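Local coordinates for protein HI_1472 (Haemophilus influenzae, PDB 3PSH) that binds molybdate and tungstate in the periplasm and delivers molybdate to its cognate ABC transporter for low-affinity import, at residues I107-V119 with K134-I147. Residues are numbered along the deposited sequence; the frame is centred on the assembly and turned at random.
Sequences IPVVAISLRTGEV and KAYNDGLKQGIELI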
# COMPACT_ATOMS: atom_id res chain seq x y z
N ILE A 107 -16.07 6.32 20.78
CA ILE A 107 -15.75 5.13 20.06
C ILE A 107 -14.19 5.13 19.95
O ILE A 107 -13.62 6.16 19.56
CB ILE A 107 -16.29 5.14 18.64
CG1 ILE A 107 -17.83 5.10 18.62
CG2 ILE A 107 -15.85 3.94 17.90
CD1 ILE A 107 -18.33 5.65 17.23
N PRO A 108 -13.54 4.02 20.32
CA PRO A 108 -12.04 3.97 20.28
C PRO A 108 -11.60 4.12 18.79
O PRO A 108 -12.23 3.61 17.87
CB PRO A 108 -11.70 2.52 20.80
CG PRO A 108 -13.01 2.08 21.44
CD PRO A 108 -14.12 2.75 20.77
N VAL A 109 -10.46 4.79 18.62
CA VAL A 109 -9.88 5.01 17.30
C VAL A 109 -8.43 4.47 17.29
O VAL A 109 -7.66 4.73 18.23
CB VAL A 109 -9.74 6.56 17.09
CG1 VAL A 109 -8.80 6.90 15.80
CG2 VAL A 109 -11.09 7.21 16.87
N VAL A 110 -8.09 3.75 16.22
CA VAL A 110 -6.77 3.18 16.11
C VAL A 110 -6.21 3.63 14.76
O VAL A 110 -6.80 3.34 13.71
CB VAL A 110 -6.82 1.65 16.06
CG1 VAL A 110 -5.37 1.00 15.83
CG2 VAL A 110 -7.36 1.13 17.37
N ALA A 111 -5.17 4.47 14.86
CA ALA A 111 -4.51 5.13 13.65
C ALA A 111 -3.42 4.21 13.12
O ALA A 111 -2.60 3.60 13.95
CB ALA A 111 -3.94 6.49 14.08
N ILE A 112 -3.45 3.98 11.82
CA ILE A 112 -2.47 3.07 11.23
C ILE A 112 -1.66 3.85 10.16
O ILE A 112 -2.21 4.49 9.30
CB ILE A 112 -3.18 1.90 10.56
CG1 ILE A 112 -3.87 0.98 11.60
CG2 ILE A 112 -2.13 1.03 9.68
CD1 ILE A 112 -2.97 0.18 12.62
N SER A 113 -0.33 3.72 10.29
CA SER A 113 0.53 4.38 9.32
C SER A 113 1.34 3.34 8.55
O SER A 113 1.91 3.72 7.52
CB SER A 113 1.60 5.24 10.00
OG SER A 113 2.40 4.43 10.82
N LEU A 114 1.50 2.09 9.08
CA LEU A 114 2.45 1.12 8.48
C LEU A 114 3.89 1.72 8.36
O LEU A 114 4.73 1.29 7.49
CB LEU A 114 1.95 0.63 7.10
CG LEU A 114 0.53 0.04 7.21
CD1 LEU A 114 0.16 -0.48 5.77
CD2 LEU A 114 0.42 -1.07 8.22
N ARG A 115 4.21 2.65 9.23
CA ARG A 115 5.54 3.24 9.31
C ARG A 115 5.94 3.53 10.78
O ARG A 115 5.13 3.98 11.64
CB ARG A 115 5.60 4.49 8.39
CG ARG A 115 5.28 5.85 8.90
CD ARG A 115 5.83 6.91 7.94
NE ARG A 115 5.27 8.19 8.32
CZ ARG A 115 4.25 8.75 7.73
NH1 ARG A 115 3.58 8.17 6.72
NH2 ARG A 115 3.84 9.87 8.19
N THR A 116 7.19 3.33 11.09
CA THR A 116 7.71 3.89 12.37
C THR A 116 8.29 5.26 11.98
O THR A 116 7.55 6.20 11.65
CB THR A 116 8.67 2.87 13.09
OG1 THR A 116 9.70 2.50 12.18
CG2 THR A 116 7.95 1.64 13.55
N GLY A 117 9.58 5.40 12.01
CA GLY A 117 10.20 6.65 11.67
C GLY A 117 10.09 7.69 12.77
O GLY A 117 9.58 7.43 13.87
N GLU A 118 10.55 8.89 12.41
CA GLU A 118 10.54 10.07 13.28
C GLU A 118 9.09 10.29 13.87
O GLU A 118 8.09 10.41 13.13
CB GLU A 118 10.96 11.28 12.40
CG GLU A 118 12.50 11.51 12.08
CD GLU A 118 13.19 10.45 11.24
OE1 GLU A 118 12.55 9.81 10.37
OE2 GLU A 118 14.43 10.30 11.45
N VAL A 119 8.99 10.35 15.20
CA VAL A 119 7.74 10.74 15.87
C VAL A 119 7.01 11.98 15.42
O VAL A 119 5.77 11.96 15.34
CB VAL A 119 7.93 10.89 17.39
CG1 VAL A 119 7.34 9.73 18.14
CG2 VAL A 119 9.45 11.18 17.77
N LYS A 134 13.95 1.34 6.88
CA LYS A 134 13.75 0.80 8.20
C LYS A 134 12.29 1.17 8.70
O LYS A 134 11.59 0.34 9.26
CB LYS A 134 14.82 1.37 9.20
CG LYS A 134 14.61 0.74 10.63
CD LYS A 134 15.87 1.24 11.49
CE LYS A 134 15.74 1.04 12.98
NZ LYS A 134 15.40 -0.36 13.18
N ALA A 135 11.91 2.38 8.48
CA ALA A 135 10.67 2.90 8.98
C ALA A 135 9.55 2.10 8.36
O ALA A 135 8.59 1.76 9.06
CB ALA A 135 10.54 4.40 8.62
N TYR A 136 9.59 1.90 7.04
CA TYR A 136 8.53 1.08 6.41
C TYR A 136 8.59 -0.42 6.69
O TYR A 136 7.56 -1.17 6.81
CB TYR A 136 8.38 1.37 4.87
CG TYR A 136 7.78 2.79 4.63
CD1 TYR A 136 6.45 3.05 5.08
CD2 TYR A 136 8.47 3.82 3.92
CE1 TYR A 136 5.87 4.34 4.83
CE2 TYR A 136 7.87 5.08 3.67
CZ TYR A 136 6.56 5.29 4.13
OH TYR A 136 5.98 6.50 3.97
N ASN A 137 9.82 -0.97 6.76
CA ASN A 137 9.94 -2.36 7.15
C ASN A 137 9.35 -2.63 8.57
O ASN A 137 8.51 -3.50 8.80
CB ASN A 137 11.39 -2.77 7.15
CG ASN A 137 11.94 -2.88 5.71
OD1 ASN A 137 11.14 -2.96 4.77
ND2 ASN A 137 13.28 -2.91 5.54
N ASP A 138 9.86 -1.85 9.52
CA ASP A 138 9.42 -2.04 10.90
C ASP A 138 7.95 -1.62 11.06
O ASP A 138 7.22 -2.20 11.83
CB ASP A 138 10.26 -1.16 11.80
CG ASP A 138 11.72 -1.69 11.99
OD1 ASP A 138 11.98 -2.83 11.52
OD2 ASP A 138 12.51 -0.93 12.62
N GLY A 139 7.50 -0.72 10.23
CA GLY A 139 6.13 -0.13 10.39
C GLY A 139 5.10 -1.11 9.82
O GLY A 139 3.97 -1.21 10.39
N LEU A 140 5.48 -1.88 8.76
CA LEU A 140 4.57 -2.82 8.16
C LEU A 140 4.44 -3.93 9.15
O LEU A 140 3.33 -4.34 9.48
CB LEU A 140 5.19 -3.36 6.84
CG LEU A 140 4.32 -4.44 6.20
CD1 LEU A 140 2.91 -4.04 5.89
CD2 LEU A 140 5.03 -4.77 4.86
N LYS A 141 5.55 -4.40 9.71
CA LYS A 141 5.50 -5.48 10.69
C LYS A 141 4.67 -5.01 11.92
O LYS A 141 3.84 -5.80 12.43
CB LYS A 141 6.93 -5.86 11.21
CG LYS A 141 6.98 -6.85 12.32
CD LYS A 141 8.47 -7.10 12.62
CE LYS A 141 8.74 -7.73 13.98
NZ LYS A 141 7.91 -8.79 14.49
N GLN A 142 4.97 -3.83 12.44
CA GLN A 142 4.27 -3.31 13.70
C GLN A 142 2.76 -3.13 13.39
O GLN A 142 1.86 -3.45 14.20
CB GLN A 142 4.91 -2.01 14.14
CG GLN A 142 4.15 -1.25 15.16
CD GLN A 142 4.78 0.08 15.45
OE1 GLN A 142 4.49 1.02 14.78
NE2 GLN A 142 5.60 0.19 16.54
N GLY A 143 2.48 -2.62 12.16
CA GLY A 143 1.09 -2.43 11.78
C GLY A 143 0.27 -3.69 11.63
O GLY A 143 -0.88 -3.78 12.06
N ILE A 144 0.85 -4.63 10.90
CA ILE A 144 0.19 -5.92 10.77
C ILE A 144 -0.03 -6.51 12.19
O ILE A 144 -1.13 -7.07 12.47
CB ILE A 144 1.00 -6.91 9.82
CG1 ILE A 144 0.95 -6.43 8.35
CG2 ILE A 144 0.33 -8.33 9.90
CD1 ILE A 144 1.86 -7.35 7.46
N GLU A 145 1.05 -6.45 12.97
CA GLU A 145 0.89 -7.00 14.37
C GLU A 145 -0.23 -6.37 15.13
O GLU A 145 -1.01 -7.08 15.86
CB GLU A 145 2.19 -7.03 15.15
CG GLU A 145 3.24 -7.94 14.47
CD GLU A 145 4.66 -7.71 15.01
OE1 GLU A 145 4.87 -6.69 15.68
OE2 GLU A 145 5.53 -8.52 14.69
N LEU A 146 -0.35 -5.06 14.98
CA LEU A 146 -1.43 -4.26 15.74
C LEU A 146 -2.82 -4.63 15.22
O LEU A 146 -3.70 -4.89 16.00
CB LEU A 146 -1.16 -2.76 15.65
CG LEU A 146 -2.32 -1.85 16.14
CD1 LEU A 146 -2.46 -2.11 17.73
CD2 LEU A 146 -1.86 -0.31 15.91
N ILE A 147 -3.01 -4.66 13.89
CA ILE A 147 -4.33 -4.97 13.33
C ILE A 147 -4.67 -6.42 13.75
O ILE A 147 -5.82 -6.70 14.11
CB ILE A 147 -4.29 -4.80 11.78
CG1 ILE A 147 -3.92 -3.34 11.48
CG2 ILE A 147 -5.60 -5.28 11.16
CD1 ILE A 147 -3.44 -3.02 10.01
O HOH W 1 4.60 3.76 14.39
O HOH W 2 11.66 1.33 13.67
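Arg115 and Thr116 lie directly on the helix 132-151, where Gly139 lets the two backbones close to 3.6 Å between Arg115 CA and Gly139 CA. The fold is the two-lobed one of Fe/B12-type periplasmic binding proteins. Strand 109-112 is an outermost strand of the four-stranded parallel sheet of the N-terminal lobe. The helix runs back nearly antiparallel to it.

Thr116 makes the central grip. Its backbone N donates a nearly straight hydrogen bond to Ala135 O (2.9 Å, 167° at the hydrogen). That carbonyl also takes the weak helix bond from Gly139 N. Thr116 CB is directed toward the helix and lies 4.2 Å from Ala135 O. OG1 lies between backbone N and carbonyl carbon (chi1 55°), against Ala135 CA, and a water joins it to Asp138 OD2. Thr116 CG2 rests on the amide end of Gln142, 3.7 Å from OE1. Gln142 OE1 also accepts from Gln7 and from a second water, which bridges to Arg115 O.

The Arg115 and Tyr136 side chains run side by side in the same direction, with Arg115 CB 3.6 Å from Tyr136 CE1 and guanidinium and ring planes 80° apart. Tyr136 OH bonds to Gly199 O, while Arg115 NH2 bonds to Glu121 O and Lys124 O. Leu114 O meets the ring edge at CD1. Leu114 CD2 packs on Gly143 CA. The Leu114 side chain also touches Gln27, which binds molybdate, and lies about 7 Å from the ion itself.

Toward the sheet the side-chain packing is apolar. Val110 CG1 meets Leu146 CD2 tip to tip. Ile112 and Leu146 slide past each other in opposite directions, with Ile112 CD1 3.5 Å from Leu146 CD2. The same CD1 of Ile112 reaches Ile147 CG1 at 3.8 Å.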